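Side-chain contacts in tyrosinase (Aspergillus oryzae, PDB 6JU8), which probably catalyses the copper-dependent oxidation of L-tyrosine and L-dopa to L-dopaquinone by molecular oxygen, here as its copper-binding catalytic part: residues 45-50 / 179-184; 51-56 / 119-124; 100-105 / 424-429; 107-112 / 406-411. The protein carries 1 engineered substitution. All coordinates share one frame; numbering follows the deposited sequence.

Interaction 1 of 4, residues 45-50 / 179-184; sequences LFVEAL and VKVLVP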
# COMPACT_ATOMS: atom_id res chain seq x y z
N LEU A 45 -19.46 -11.01 -11.31
CA LEU A 45 -20.38 -11.51 -10.30
C LEU A 45 -19.75 -11.49 -8.91
O LEU A 45 -20.36 -11.11 -7.91
CB LEU A 45 -20.78 -12.94 -10.68
CG LEU A 45 -21.80 -13.10 -11.82
CD1 LEU A 45 -21.97 -14.58 -12.16
CD2 LEU A 45 -23.11 -12.40 -11.47
N PHE A 46 -18.48 -11.93 -8.84
CA PHE A 46 -17.83 -12.04 -7.53
C PHE A 46 -17.60 -10.64 -6.97
O PHE A 46 -17.92 -10.35 -5.82
CB PHE A 46 -16.55 -12.86 -7.65
CG PHE A 46 -15.83 -13.25 -6.39
CD1 PHE A 46 -16.33 -13.06 -5.12
CD2 PHE A 46 -14.55 -13.84 -6.51
CE1 PHE A 46 -15.62 -13.44 -3.97
CE2 PHE A 46 -13.86 -14.24 -5.37
CZ PHE A 46 -14.39 -14.06 -4.10
N VAL A 47 -17.07 -9.74 -7.80
CA VAL A 47 -16.84 -8.36 -7.34
C VAL A 47 -18.14 -7.67 -6.93
O VAL A 47 -18.22 -7.04 -5.87
CB VAL A 47 -16.14 -7.54 -8.46
CG1 VAL A 47 -16.13 -6.07 -8.12
CG2 VAL A 47 -14.73 -8.07 -8.68
N GLU A 48 -19.18 -7.79 -7.75
CA GLU A 48 -20.41 -7.07 -7.47
C GLU A 48 -21.12 -7.68 -6.27
O GLU A 48 -21.63 -6.93 -5.43
CB GLU A 48 -21.34 -7.05 -8.69
CG GLU A 48 -20.77 -6.29 -9.89
CD GLU A 48 -20.83 -4.78 -9.81
OE1 GLU A 48 -21.33 -4.22 -8.83
OE2 GLU A 48 -20.37 -4.12 -10.76
N ALA A 49 -21.12 -9.00 -6.18
CA ALA A 49 -21.77 -9.64 -5.02
C ALA A 49 -21.05 -9.31 -3.72
O ALA A 49 -21.67 -9.01 -2.69
CB ALA A 49 -21.84 -11.14 -5.19
N LEU A 50 -19.71 -9.41 -3.75
CA LEU A 50 -18.99 -9.17 -2.50
C LEU A 50 -19.11 -7.72 -2.08
O LEU A 50 -19.18 -7.39 -0.90
CB LEU A 50 -17.53 -9.60 -2.61
CG LEU A 50 -16.73 -9.54 -1.32
CD1 LEU A 50 -17.35 -10.36 -0.19
CD2 LEU A 50 -15.30 -10.05 -1.57
N VAL A 179 -10.55 -2.98 -9.91
CA VAL A 179 -10.76 -4.13 -10.78
C VAL A 179 -11.78 -3.74 -11.85
O VAL A 179 -12.69 -2.95 -11.57
CB VAL A 179 -11.22 -5.37 -9.99
CG1 VAL A 179 -12.51 -5.09 -9.23
CG2 VAL A 179 -11.38 -6.60 -10.89
N LYS A 180 -11.62 -4.27 -13.05
CA LYS A 180 -12.51 -3.94 -14.16
C LYS A 180 -13.59 -5.01 -14.28
O LYS A 180 -13.29 -6.20 -14.32
CB LYS A 180 -11.71 -3.83 -15.45
N VAL A 181 -14.83 -4.56 -14.33
CA VAL A 181 -15.99 -5.43 -14.43
C VAL A 181 -16.83 -5.05 -15.66
O VAL A 181 -16.69 -3.95 -16.21
CB VAL A 181 -16.86 -5.43 -13.16
CG1 VAL A 181 -16.08 -5.87 -11.93
CG2 VAL A 181 -17.51 -4.07 -12.92
N LEU A 182 -17.65 -6.00 -16.09
CA LEU A 182 -18.59 -5.84 -17.18
C LEU A 182 -19.82 -5.07 -16.74
O LEU A 182 -20.28 -5.24 -15.61
CB LEU A 182 -19.07 -7.21 -17.70
CG LEU A 182 -17.98 -8.19 -18.15
CD1 LEU A 182 -18.59 -9.42 -18.80
CD2 LEU A 182 -17.02 -7.51 -19.14
N VAL A 183 -20.38 -4.32 -17.66
CA VAL A 183 -21.72 -3.76 -17.50
C VAL A 183 -22.76 -4.64 -18.19
O VAL A 183 -22.83 -4.68 -19.42
CB VAL A 183 -21.75 -2.33 -18.04
CG1 VAL A 183 -23.10 -1.71 -17.79
CG2 VAL A 183 -20.62 -1.51 -17.40
N PRO A 184 -23.59 -5.36 -17.45
CA PRO A 184 -24.63 -6.17 -18.09
C PRO A 184 -25.64 -5.27 -18.80
O PRO A 184 -26.03 -4.18 -18.37
CB PRO A 184 -25.31 -6.89 -16.93
CG PRO A 184 -24.37 -6.76 -15.78
CD PRO A 184 -23.65 -5.45 -15.98
O HOH W 1 -21.50 -4.61 -13.28

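Interaction 2 of 4, residues 51-56 / 119-124; sequences TVIQNR and YEAMLD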
# COMPACT_ATOMS: atom_id res chain seq x y z
N THR A 51 -19.16 -6.83 -3.07
CA THR A 51 -19.37 -5.42 -2.75
C THR A 51 -20.70 -5.20 -2.03
O THR A 51 -20.75 -4.53 -0.99
CB THR A 51 -19.31 -4.55 -4.03
OG1 THR A 51 -17.98 -4.67 -4.55
CG2 THR A 51 -19.59 -3.10 -3.72
N VAL A 52 -21.80 -5.75 -2.55
CA VAL A 52 -23.09 -5.68 -1.89
C VAL A 52 -23.01 -6.24 -0.48
O VAL A 52 -23.48 -5.61 0.47
CB VAL A 52 -24.15 -6.43 -2.71
CG1 VAL A 52 -25.42 -6.67 -1.89
CG2 VAL A 52 -24.49 -5.68 -3.98
N ILE A 53 -22.40 -7.40 -0.30
CA ILE A 53 -22.32 -8.05 1.01
C ILE A 53 -21.55 -7.17 1.99
O ILE A 53 -21.94 -7.01 3.16
CB ILE A 53 -21.71 -9.45 0.88
CG1 ILE A 53 -22.67 -10.40 0.14
CG2 ILE A 53 -21.37 -10.04 2.24
CD1 ILE A 53 -21.99 -11.61 -0.49
N GLN A 54 -20.46 -6.55 1.53
CA GLN A 54 -19.66 -5.67 2.39
C GLN A 54 -20.41 -4.41 2.75
O GLN A 54 -20.15 -3.84 3.82
CB GLN A 54 -18.36 -5.29 1.64
CG GLN A 54 -17.38 -6.47 1.67
CD GLN A 54 -16.10 -6.21 0.92
OE1 GLN A 54 -16.02 -5.23 0.16
NE2 GLN A 54 -15.11 -7.07 1.10
N ASN A 55 -21.34 -3.94 1.92
CA ASN A 55 -22.09 -2.71 2.20
C ASN A 55 -23.37 -2.95 2.99
O ASN A 55 -24.09 -1.99 3.31
CB ASN A 55 -22.41 -1.98 0.90
CG ASN A 55 -21.16 -1.43 0.23
OD1 ASN A 55 -20.15 -1.20 0.89
ND2 ASN A 55 -21.24 -1.22 -1.08
N ARG A 56 -23.70 -4.20 3.33
CA ARG A 56 -24.89 -4.47 4.15
C ARG A 56 -24.61 -3.96 5.56
O ARG A 56 -23.46 -3.95 5.98
CB ARG A 56 -25.22 -5.95 4.17
CG ARG A 56 -25.73 -6.51 2.85
CD ARG A 56 -25.68 -8.03 2.87
NE ARG A 56 -26.22 -8.60 1.66
CZ ARG A 56 -26.27 -9.86 1.29
NH1 ARG A 56 -25.74 -10.78 2.09
NH2 ARG A 56 -26.83 -10.22 0.13
N TYR A 119 -22.90 -16.58 -3.54
CA TYR A 119 -23.72 -17.10 -4.62
C TYR A 119 -25.13 -16.52 -4.56
O TYR A 119 -25.67 -16.10 -5.57
CB TYR A 119 -23.79 -18.63 -4.51
CG TYR A 119 -24.80 -19.29 -5.41
CD1 TYR A 119 -24.53 -19.54 -6.75
CD2 TYR A 119 -26.04 -19.71 -4.90
CE1 TYR A 119 -25.47 -20.17 -7.58
CE2 TYR A 119 -26.96 -20.34 -5.72
CZ TYR A 119 -26.68 -20.56 -7.05
OH TYR A 119 -27.61 -21.19 -7.83
N GLU A 120 -25.74 -16.50 -3.38
CA GLU A 120 -27.09 -15.92 -3.27
C GLU A 120 -27.12 -14.45 -3.67
O GLU A 120 -28.07 -14.02 -4.34
CB GLU A 120 -27.61 -16.14 -1.83
CG GLU A 120 -27.92 -17.61 -1.61
CD GLU A 120 -28.23 -17.97 -0.17
OE1 GLU A 120 -28.19 -17.09 0.71
OE2 GLU A 120 -28.49 -19.16 0.08
N ALA A 121 -26.07 -13.69 -3.31
CA ALA A 121 -26.00 -12.30 -3.73
C ALA A 121 -25.77 -12.22 -5.23
O ALA A 121 -26.25 -11.29 -5.91
CB ALA A 121 -24.90 -11.56 -2.96
N MET A 122 -25.07 -13.18 -5.82
CA MET A 122 -24.89 -13.17 -7.28
C MET A 122 -26.22 -13.33 -8.00
O MET A 122 -26.52 -12.65 -8.98
CB MET A 122 -23.99 -14.33 -7.73
CG MET A 122 -22.52 -14.17 -7.36
SD MET A 122 -21.60 -15.60 -7.96
CE MET A 122 -19.92 -15.02 -7.66
N LEU A 123 -27.05 -14.24 -7.50
CA LEU A 123 -28.37 -14.40 -8.11
C LEU A 123 -29.18 -13.12 -8.03
O LEU A 123 -29.90 -12.80 -8.99
CB LEU A 123 -29.10 -15.54 -7.40
CG LEU A 123 -28.52 -16.94 -7.58
CD1 LEU A 123 -29.49 -17.96 -6.98
CD2 LEU A 123 -28.22 -17.23 -9.04
N ASP A 124 -29.15 -12.41 -6.91
CA ASP A 124 -29.87 -11.13 -6.78
C ASP A 124 -29.30 -10.10 -7.75
O ASP A 124 -30.05 -9.34 -8.38
CB ASP A 124 -29.77 -10.59 -5.35
CG ASP A 124 -30.50 -11.42 -4.32
OD1 ASP A 124 -31.65 -11.80 -4.57
OD2 ASP A 124 -29.94 -11.72 -3.24
O HOH W 2 -28.08 -9.17 -2.31

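Interaction 3 of 4, residues 100-105 / 424-429; sequences NYTFPT and FRSDDV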
# COMPACT_ATOMS: atom_id res chain seq x y z
N ASN A 100 -7.80 -27.32 18.24
CA ASN A 100 -8.51 -28.59 18.45
C ASN A 100 -8.66 -29.31 17.13
O ASN A 100 -8.54 -28.69 16.06
CB ASN A 100 -9.86 -28.34 19.11
CG ASN A 100 -10.39 -29.53 19.89
OD1 ASN A 100 -9.75 -30.59 19.97
ND2 ASN A 100 -11.57 -29.35 20.47
N TYR A 101 -8.99 -30.59 17.20
CA TYR A 101 -9.03 -31.45 16.02
C TYR A 101 -10.16 -31.14 15.06
O TYR A 101 -10.17 -31.61 13.92
CB TYR A 101 -9.08 -32.93 16.46
CG TYR A 101 -8.01 -33.18 17.49
CD1 TYR A 101 -6.67 -33.15 17.11
CD2 TYR A 101 -8.32 -33.42 18.83
CE1 TYR A 101 -5.67 -33.38 18.04
CE2 TYR A 101 -7.33 -33.65 19.76
CZ TYR A 101 -6.01 -33.62 19.36
OH TYR A 101 -4.97 -33.83 20.24
N THR A 102 -11.14 -30.36 15.50
CA THR A 102 -12.20 -29.85 14.64
C THR A 102 -11.79 -28.56 13.93
O THR A 102 -12.60 -27.98 13.22
CB THR A 102 -13.48 -29.64 15.48
OG1 THR A 102 -13.08 -28.94 16.67
CG2 THR A 102 -14.15 -30.96 15.87
N PHE A 103 -10.55 -28.12 14.07
CA PHE A 103 -10.11 -26.94 13.31
C PHE A 103 -10.42 -27.09 11.83
O PHE A 103 -11.00 -26.16 11.23
CB PHE A 103 -8.61 -26.70 13.58
CG PHE A 103 -7.92 -25.86 12.54
CD1 PHE A 103 -8.08 -24.47 12.54
CD2 PHE A 103 -7.15 -26.45 11.53
CE1 PHE A 103 -7.50 -23.67 11.58
CE2 PHE A 103 -6.59 -25.65 10.54
CZ PHE A 103 -6.79 -24.28 10.55
N PRO A 104 -10.09 -28.17 11.14
CA PRO A 104 -10.39 -28.19 9.69
C PRO A 104 -11.87 -28.25 9.40
O PRO A 104 -12.32 -27.71 8.37
CB PRO A 104 -9.70 -29.48 9.21
CG PRO A 104 -8.65 -29.75 10.25
CD PRO A 104 -9.29 -29.34 11.56
N THR A 105 -12.66 -28.94 10.25
CA THR A 105 -14.07 -29.11 9.88
C THR A 105 -14.89 -27.89 10.22
O THR A 105 -15.79 -27.49 9.45
CB THR A 105 -14.64 -30.39 10.52
OG1 THR A 105 -14.28 -30.35 11.90
CG2 THR A 105 -14.02 -31.62 9.86
N PHE A 424 -24.26 -28.24 12.54
CA PHE A 424 -23.28 -29.08 11.85
C PHE A 424 -22.42 -29.87 12.84
O PHE A 424 -22.10 -29.40 13.93
CB PHE A 424 -22.35 -28.24 10.98
CG PHE A 424 -22.85 -28.01 9.57
CD1 PHE A 424 -23.73 -27.00 9.23
CD2 PHE A 424 -22.39 -28.85 8.56
CE1 PHE A 424 -24.15 -26.81 7.92
CE2 PHE A 424 -22.82 -28.69 7.25
CZ PHE A 424 -23.70 -27.67 6.95
N ARG A 425 -22.03 -31.06 12.42
CA ARG A 425 -21.04 -31.91 13.08
C ARG A 425 -19.99 -32.30 12.04
O ARG A 425 -20.29 -32.28 10.84
CB ARG A 425 -21.68 -33.16 13.70
CG ARG A 425 -22.64 -32.74 14.82
CD ARG A 425 -22.38 -33.47 16.11
NE ARG A 425 -23.25 -32.92 17.16
CZ ARG A 425 -24.00 -33.70 17.92
NH1 ARG A 425 -23.94 -35.02 17.73
NH2 ARG A 425 -24.78 -33.19 18.86
N SER A 426 -18.80 -32.67 12.48
CA SER A 426 -17.71 -32.94 11.56
C SER A 426 -18.06 -34.03 10.57
O SER A 426 -17.73 -33.91 9.38
CB SER A 426 -16.46 -33.35 12.38
OG SER A 426 -15.97 -32.21 13.09
N ASP A 427 -18.76 -35.10 11.00
CA ASP A 427 -19.07 -36.16 10.03
C ASP A 427 -19.95 -35.65 8.90
O ASP A 427 -19.93 -36.23 7.80
CB ASP A 427 -19.77 -37.31 10.75
CG ASP A 427 -18.83 -38.23 11.47
OD1 ASP A 427 -17.63 -38.25 11.17
OD2 ASP A 427 -19.28 -39.01 12.33
N ASP A 428 -20.72 -34.59 9.10
CA ASP A 428 -21.57 -34.02 8.05
C ASP A 428 -20.77 -33.52 6.86
O ASP A 428 -21.29 -33.51 5.75
CB ASP A 428 -22.43 -32.86 8.57
CG ASP A 428 -23.38 -33.27 9.67
OD1 ASP A 428 -23.86 -34.43 9.67
OD2 ASP A 428 -23.66 -32.44 10.56
N VAL A 429 -19.51 -33.14 7.12
CA VAL A 429 -18.70 -32.55 6.05
C VAL A 429 -17.47 -33.38 5.74
O VAL A 429 -16.54 -32.89 5.08
CB VAL A 429 -18.33 -31.08 6.34
CG1 VAL A 429 -19.61 -30.28 6.48
CG2 VAL A 429 -17.44 -30.98 7.58

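Interaction 4 of 4, residues 107-112 / 406-411; sequences HRVYVT and DDLRPF. With CU (copper (II) ion), chain C.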
# COMPACT_ATOMS: atom_id res chain seq x y z
N HIS A 107 -13.78 -24.89 9.99
CA HIS A 107 -13.49 -23.95 8.91
C HIS A 107 -14.05 -24.42 7.58
O HIS A 107 -14.40 -23.55 6.75
CB HIS A 107 -11.98 -23.69 8.82
CG HIS A 107 -11.49 -22.83 9.95
ND1 HIS A 107 -11.11 -23.32 11.19
CD2 HIS A 107 -11.33 -21.49 10.04
CE1 HIS A 107 -10.73 -22.31 11.97
NE2 HIS A 107 -10.87 -21.18 11.30
N ARG A 108 -14.21 -25.72 7.35
CA ARG A 108 -14.85 -26.20 6.12
C ARG A 108 -16.25 -25.63 6.03
O ARG A 108 -16.67 -25.15 4.96
CB ARG A 108 -14.86 -27.73 6.11
CG ARG A 108 -15.63 -28.30 4.90
CD ARG A 108 -15.31 -29.78 4.66
NE ARG A 108 -13.97 -29.94 4.12
CZ ARG A 108 -13.31 -31.07 4.00
NH1 ARG A 108 -13.83 -32.25 4.34
NH2 ARG A 108 -12.06 -31.04 3.51
N VAL A 109 -17.00 -25.68 7.14
CA VAL A 109 -18.37 -25.14 7.13
C VAL A 109 -18.34 -23.63 6.98
O VAL A 109 -19.15 -23.04 6.24
CB VAL A 109 -19.13 -25.56 8.39
CG1 VAL A 109 -20.57 -25.01 8.35
CG2 VAL A 109 -19.20 -27.07 8.58
N TYR A 110 -17.41 -22.94 7.65
CA TYR A 110 -17.34 -21.47 7.59
C TYR A 110 -17.11 -21.00 6.16
O TYR A 110 -17.78 -20.06 5.71
CB TYR A 110 -16.21 -21.01 8.49
CG TYR A 110 -16.16 -19.55 8.86
CD1 TYR A 110 -17.29 -18.76 8.99
CD2 TYR A 110 -14.92 -18.95 9.11
CE1 TYR A 110 -17.21 -17.42 9.35
CE2 TYR A 110 -14.81 -17.63 9.51
CZ TYR A 110 -15.97 -16.86 9.61
OH TYR A 110 -15.82 -15.54 10.00
N VAL A 111 -16.17 -21.64 5.46
CA VAL A 111 -15.88 -21.23 4.07
C VAL A 111 -17.10 -21.48 3.18
O VAL A 111 -17.41 -20.66 2.31
CB VAL A 111 -14.66 -21.99 3.54
CG1 VAL A 111 -14.46 -21.76 2.03
CG2 VAL A 111 -13.40 -21.56 4.29
N THR A 112 -17.82 -22.57 3.42
CA THR A 112 -19.01 -22.88 2.64
C THR A 112 -20.11 -21.86 2.91
O THR A 112 -20.84 -21.46 1.99
CB THR A 112 -19.51 -24.29 3.00
OG1 THR A 112 -18.52 -25.24 2.59
CG2 THR A 112 -20.80 -24.65 2.26
N ASP A 406 -18.53 -32.96 18.31
CA ASP A 406 -18.79 -31.60 18.76
C ASP A 406 -19.72 -30.86 17.80
O ASP A 406 -19.54 -30.90 16.57
CB ASP A 406 -17.49 -30.80 18.83
CG ASP A 406 -16.56 -31.17 19.96
OD1 ASP A 406 -16.90 -32.01 20.82
OD2 ASP A 406 -15.45 -30.59 20.01
N ASP A 407 -20.68 -30.11 18.35
CA ASP A 407 -21.45 -29.18 17.52
C ASP A 407 -20.53 -28.08 17.00
O ASP A 407 -19.81 -27.42 17.76
CB ASP A 407 -22.54 -28.54 18.39
CG ASP A 407 -23.74 -29.44 18.63
OD1 ASP A 407 -23.96 -30.42 17.89
OD2 ASP A 407 -24.43 -29.16 19.63
N LEU A 408 -20.58 -27.85 15.70
CA LEU A 408 -19.80 -26.78 15.08
C LEU A 408 -20.62 -25.51 15.05
O LEU A 408 -21.07 -24.99 14.03
CB LEU A 408 -19.37 -27.23 13.69
CG LEU A 408 -18.57 -28.52 13.62
CD1 LEU A 408 -18.32 -28.94 12.17
CD2 LEU A 408 -17.25 -28.38 14.37
N ARG A 409 -20.83 -24.97 16.27
CA ARG A 409 -21.57 -23.72 16.45
C ARG A 409 -20.83 -22.60 15.73
O ARG A 409 -19.59 -22.59 15.73
CB ARG A 409 -21.68 -23.42 17.95
CG ARG A 409 -22.48 -24.48 18.72
CD ARG A 409 -22.70 -24.05 20.18
NE ARG A 409 -21.63 -23.16 20.60
CZ ARG A 409 -21.78 -22.04 21.30
NH1 ARG A 409 -20.74 -21.28 21.63
NH2 ARG A 409 -23.00 -21.65 21.68
N PRO A 410 -21.52 -21.64 15.14
CA PRO A 410 -22.96 -21.42 15.18
C PRO A 410 -23.72 -21.90 13.96
O PRO A 410 -24.81 -21.39 13.66
CB PRO A 410 -22.97 -19.87 15.23
CG PRO A 410 -21.95 -19.53 14.18
CD PRO A 410 -20.83 -20.52 14.44
N PHE A 411 -23.20 -22.89 13.26
CA PHE A 411 -23.65 -23.23 11.93
C PHE A 411 -24.83 -24.21 11.94
O PHE A 411 -24.67 -25.32 12.41
CB PHE A 411 -22.49 -23.81 11.13
CG PHE A 411 -21.28 -22.91 11.06
CD1 PHE A 411 -21.42 -21.57 10.68
CD2 PHE A 411 -20.02 -23.40 11.35
CE1 PHE A 411 -20.30 -20.75 10.60
CE2 PHE A 411 -18.90 -22.60 11.24
CZ PHE A 411 -19.05 -21.27 10.85
CU CU C . -10.09 -19.65 12.32
O HOH W 3 -8.52 -19.02 11.38

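Interaction 1 of 4, residues 45-50 / 179-184
The carboxylate of Glu48 reaches across to the strand with OE2, which lies 3.6 Å from Val181 CG2. The same oxygen accepts from a bridging water at 2.8 Å and forms a salt bridge with Lys193 on the neighbouring strand. That water donates a second bond, 2.7 Å long, to Leu182 O; no direct hydrogen bond joins 45-50 to 179-184, but the water links them. A bend at chi2 (-78°) folds the Glu48 chain and carries its carboxylate toward Val181.

Beside this polar edge the contact is made of valines. Val47 points at the strand and forks over it: CG2 sits 3.8 Å from Val179 CG1, while CG1 meets Val181 CG1 at 3.8 Å. With CG1 anti to the backbone N (chi1 169°), both methyls face the strand, and one residue spans two successive inward-facing positions. The Val47 and Val179 side chains lie alongside each other, pointing opposite ways.

The strand is one arm of the antiparallel hairpin 178-182/190-194; its residues 179-182 cross helix segment 45-50 at 101°, the axes 8.9 Å apart at closest approach. Leu182 N is bonded to Thr44 OG1, a direct tie one turn earlier on helix 41-55. On another side of the helix, Leu45 packs on Met122 and Ile126 of helix 103-129.

The three valines are buried, while Glu48 is partly exposed. Their apolar contact is bordered by the Glu48-Lys193 salt bridge and the shared water, and the nearby ammonium of Lys193 would be expected to favour the ionised form of the Glu48 carboxylate.

Interaction 2 of 4, residues 51-56 / 119-124
Apolar packing between Ile53 and Ala121 brings the two helices together. The methyl CB of Ala121 points at helix 41-55 and receives the end of the isoleucine, CD1 at 3.8 Å and CG1 at 4.0 Å. Although the CB of Ile53 leaves the backbone at an angle to the partner helix, CG1 stands anti to the carbonyl carbon (chi1 -69°) and swings CD1 across. Ile53 continues onto Val117 and Ile118, so it lies along helix 103-129 rather than on one residue.

A second layer is cationic over apolar. The Arg56 chain runs extended from CG to NE and brings NH2 to 3.9 Å from Ala121 CB, the methyl approaching the guanidinium obliquely. One face of that group rests on Ile53 CG1, 3.6 Å from the plane and displaced toward the rim.

Helix 103-129 carries the copper ligand His107 nearer its start and belongs to the helical bundle of the type 3 copper proteins; here, farther along, helix 41-55 packs against it. The short side chain of Ala121 is consistent with the close approach, the Ile53 and Ala121 CA atoms being 7.4 Å apart.

Polar links lie to one side. Water 2 sits in the guanidinium plane, accepting from Arg56 NH2 at 2.9 Å and donating to Asp124 OD2 over a longer 3.3 Å. The two charged groups do not touch directly, and Arg56 NH1 is bonded to Leu62 O.

Interaction 3 of 4, residues 100-105 / 424-429
Thr105 lies over Ser426, its CB, OG1 and CG2 all ranged about the serine hydroxyl. This is the first turn of helix 103-129, entered through a type I beta turn from Asn100 to Phe103, and it meets a short 3-10 turn, 426-428, of the chain that follows strand 420-423. The hydroxyls share a hydrogen bond, Thr105 OG1 to Ser426 OG at 2.8 Å, in which either may donate. Thr105 holds OG1 between its backbone N and carbonyl carbon (chi1 49°), while Ser426 turns OG toward the helix.

Methyl groups flank the bond. Thr102 CG2 packs against the hydroxyl oxygen Ser426 OG at 3.6 Å, and Val429 CG2 lies 4.1 Å from Thr105 CB; the residues carrying the hydroxyl pair are buried. The link joins a late part of the chain to the helix start just before His107, a copper ligand whose side chain is about 7 Å from that of Thr105. Val429 O adds a further tie to that helix by accepting from Arg108 NH1.

The 3-10 turn is itself braced by Asp428, whose OD2 takes the backbone N of Arg425 at 2.8 Å, the donor standing 40° out of the carboxylate plane.

Interaction 4 of 4, residues 107-112 / 406-411
The ring of Phe411 is set between the helix and its own chain: the backbone carbonyl carbon of Val109 lies over one face, and Pro410 CD, 3.8 Å above the ring centre, covers the opposite one. Val109 CG1 comes in on the helix side to 3.4 Å from Phe411 CD2. At the ring edge, close to its plane, Tyr110 CD1 stands 3.6 Å from Phe411 CZ. The two aromatic rings are tilted by 31° with centroids 5.9 Å apart, an oblique pair. Val109 branches so that its other methyl, CG2, touches Leu408 CD1 at 4.1 Å; CG1, anti to the backbone N (chi1 -179°), serves Phe411.

Several features place these groups. Leu408 centres an inverse gamma turn, Phe411 N is bonded to Leu408 O, and the peptide before Pro410 is cis, which together fold 408-411 into a tight bend. Tyr110 is anchored at its far end by OH to Leu67 O, and its side chain also touches that of His71.

One turn back on the helix, His107 binds copper through NE2 at 2.0 Å, with a water at 1.9 Å; His71 and His98 supply the other protein ligands. His107 ND1 is bonded to Phe103 O, so both imidazole nitrogens are engaged and the ring's rotation is fixed.

No hydrogen bond joins 107-112 to 406-411; the two segments meet by buried, apolar packing beside the copper ligand. Polarity is left to its borders: Trp106 NE1 donates to Arg409 O just outside, and the tyrosine hydroxyl is satisfied beyond the contact.

How the interactions relate
Helix 103-129 is shared by interactions 3, 4 and 2, in that order from its start; interaction 1 joins the set through helix 41-55, which it shares with interaction 2. Interactions 1 and 2 have centres about 11 Å apart and touch where Ala49 meets Ala121 and Met122; interaction 2 is nested in the loop closed by interaction 1. Interactions 3 and 4, with centres about 7 Å apart, form a second pair, interaction 4 nested inside interaction 3 and a salt bridge from Arg425 to Asp407 between them. The centres of interactions 1 and 3 are about 33 Å apart, on opposite sides of the chain's centre. One copper-ligand helix thus receives an early helix along its body and late loops near the metal.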